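Local atomic coordinates of amidohydrolase 3 domain-containing protein (Bacillus thuringiensis serovar konkukian, PDB entry 3GGM), a protein that is of unknown function but probably hydrolyses non-peptide carbon-nitrogen bonds as a full-length amidohydrolase, of which this chain is the N-terminal piece. Residues 43-46 with 47-51. Residues are numbered along the deposited sequence; the frame is centred on the assembly and turned at random.
Sequences NSAT and EKTKK
T49 folds back on T46 and grips its carbonyl oxygen twice, closing a type I beta turn from T46 to T49. The backbone bond, T49 N to T46 O at 2.7 Å, is bent (N-H...O 144°), and its donor stands 39° above the carbonyl plane. The hydroxyl takes the other approach: T49 OG1 donates to T46 O over 3.0 Å, within that plane and on a lone pair. With chi1 at 78°, T49 OG1 lies between its own N and carbonyl carbon, while CG2 turns toward T46 N, at a doubtfully short 3.0 Å. The two threonine side chains cross nearly at right angles, T46 OG1 lying 3.7 Å from T49 CG2. The A45 methyl also approaches the T49 hydroxyl, roughly perpendicular to its bond to T46 O, but the modelled separation is too short to be trusted in detail. Farther along, the end of the K51 side chain approaches that methyl, NZ 4.2 Å from A45 CB. T49 is buried, whereas T46, E47 and K48 are exposed. The turn leads the loop after strand 32-37 into strand 50-53, which runs parallel to strand 6-9; I7 of that strand touches A45, and V3 packs against both threonines.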
ATOM      1  N   ASN A  43       1.627   8.296 -29.053  1.00 33.54           N
ATOM      2  CA  ASN A  43       2.179   8.956 -30.233  1.00 35.98           C
ATOM      3  C   ASN A  43       3.609   9.423 -29.988  1.00 35.89           C
ATOM      4  O   ASN A  43       4.363   9.662 -30.936  1.00 35.94           O
ATOM      5  CB  ASN A  43       1.322  10.156 -30.643  1.00 36.22           C
ATOM      6  CG  ASN A  43      -0.081   9.761 -31.044  1.00 37.50           C
ATOM      7  OD1 ASN A  43      -0.279   8.751 -31.714  1.00 37.12           O
ATOM      8  ND2 ASN A  43      -1.065  10.561 -30.641  1.00 37.97           N
ATOM      9  N   SER A  44       3.982   9.544 -28.718  1.00 35.56           N
ATOM     10  CA  SER A  44       5.324   9.996 -28.348  1.00 36.36           C
ATOM     11  C   SER A  44       6.305   8.835 -28.262  1.00 36.88           C
ATOM     12  O   SER A  44       7.516   9.037 -28.174  1.00 37.04           O
ATOM     13  CB  SER A  44       5.282  10.699 -26.995  1.00 37.29           C
ATOM     14  OG  SER A  44       5.083   9.753 -25.957  1.00 36.79           O
ATOM     15  N   ALA A  45       5.777   7.618 -28.285  1.00 37.03           N
ATOM     16  CA  ALA A  45       6.601   6.423 -28.191  1.00 39.88           C
ATOM     17  C   ALA A  45       7.392   6.117 -29.466  1.00 42.07           C
ATOM     18  O   ALA A  45       7.041   6.567 -30.556  1.00 41.21           O
ATOM     19  CB  ALA A  45       5.722   5.227 -27.840  1.00 38.17           C
ATOM     20  N   THR A  46       8.465   5.350 -29.304  1.00 45.37           N
ATOM     21  CA  THR A  46       9.306   4.910 -30.416  1.00 48.83           C
ATOM     22  C   THR A  46       9.709   3.466 -30.124  1.00 50.38           C
ATOM     23  O   THR A  46       9.463   2.959 -29.030  1.00 52.22           O
ATOM     24  CB  THR A  46      10.591   5.769 -30.574  1.00 48.21           C
ATOM     25  OG1 THR A  46      11.414   5.635 -29.410  1.00 50.78           O
ATOM     26  CG2 THR A  46      10.232   7.227 -30.776  1.00 47.58           C
ATOM     27  N   GLU A  47      10.319   2.811 -31.105  1.00 51.69           N
ATOM     28  CA  GLU A  47      10.752   1.422 -30.979  1.00 53.02           C
ATOM     29  C   GLU A  47      11.281   1.049 -29.590  1.00 52.75           C
ATOM     30  O   GLU A  47      11.014  -0.044 -29.089  1.00 53.90           O
ATOM     31  CB  GLU A  47      11.835   1.130 -32.026  1.00 55.33           C
ATOM     32  CG  GLU A  47      11.382   1.323 -33.472  1.00 58.36           C
ATOM     33  CD  GLU A  47      10.650   0.112 -34.031  1.00 60.12           C
ATOM     34  OE1 GLU A  47      11.292  -0.956 -34.186  1.00 60.55           O
ATOM     35  OE2 GLU A  47       9.436   0.227 -34.315  1.00 60.31           O
ATOM     36  N   LYS A  48      12.019   1.962 -28.968  1.00 51.78           N
ATOM     37  CA  LYS A  48      12.606   1.710 -27.658  1.00 50.71           C
ATOM     38  C   LYS A  48      11.661   1.803 -26.459  1.00 49.00           C
ATOM     39  O   LYS A  48      11.900   1.181 -25.424  1.00 49.84           O
ATOM     40  CB  LYS A  48      13.787   2.656 -27.436  1.00 51.74           C
ATOM     41  CG  LYS A  48      14.902   2.489 -28.457  1.00 53.64           C
ATOM     42  CD  LYS A  48      16.139   3.289 -28.066  1.00 54.07           C
ATOM     43  CE  LYS A  48      17.263   3.096 -29.075  1.00 53.40           C
ATOM     44  NZ  LYS A  48      18.499   3.815 -28.646  1.00 53.25           N
ATOM     45  N   THR A  49      10.586   2.569 -26.591  1.00 46.10           N
ATOM     46  CA  THR A  49       9.661   2.733 -25.480  1.00 43.93           C
ATOM     47  C   THR A  49       8.871   1.469 -25.161  1.00 42.02           C
ATOM     48  O   THR A  49       8.208   0.906 -26.030  1.00 41.24           O
ATOM     49  CB  THR A  49       8.657   3.873 -25.756  1.00 44.32           C
ATOM     50  OG1 THR A  49       7.639   3.408 -26.645  1.00 47.86           O
ATOM     51  CG2 THR A  49       9.356   5.045 -26.408  1.00 42.48           C
ATOM     52  N   LYS A  50       8.952   1.020 -23.911  1.00 41.34           N
ATOM     53  CA  LYS A  50       8.198  -0.153 -23.485  1.00 41.22           C
ATOM     54  C   LYS A  50       6.769   0.323 -23.244  1.00 40.32           C
ATOM     55  O   LYS A  50       6.554   1.365 -22.626  1.00 39.78           O
ATOM     56  CB  LYS A  50       8.751  -0.739 -22.181  1.00 43.02           C
ATOM     57  CG  LYS A  50      10.112  -1.403 -22.298  1.00 46.23           C
ATOM     58  CD  LYS A  50      11.251  -0.418 -22.065  1.00 49.81           C
ATOM     59  CE  LYS A  50      11.303   0.040 -20.609  1.00 50.08           C
ATOM     60  NZ  LYS A  50      12.459   0.949 -20.351  1.00 50.57           N
ATOM     61  N   LYS A  51       5.795  -0.425 -23.741  1.00 39.16           N
ATOM     62  CA  LYS A  51       4.405  -0.042 -23.556  1.00 38.28           C
ATOM     63  C   LYS A  51       3.631  -1.169 -22.889  1.00 36.74           C
ATOM     64  O   LYS A  51       3.771  -2.333 -23.251  1.00 37.07           O
ATOM     65  CB  LYS A  51       3.777   0.342 -24.898  1.00 38.17           C
ATOM     66  CG  LYS A  51       4.148  -0.573 -26.043  1.00 41.85           C
ATOM     67  CD  LYS A  51       3.592  -0.068 -27.370  1.00 40.49           C
ATOM     68  CE  LYS A  51       4.196   1.272 -27.755  1.00 41.64           C
ATOM     69  NZ  LYS A  51       3.739   1.724 -29.102  1.00 43.34           N
TER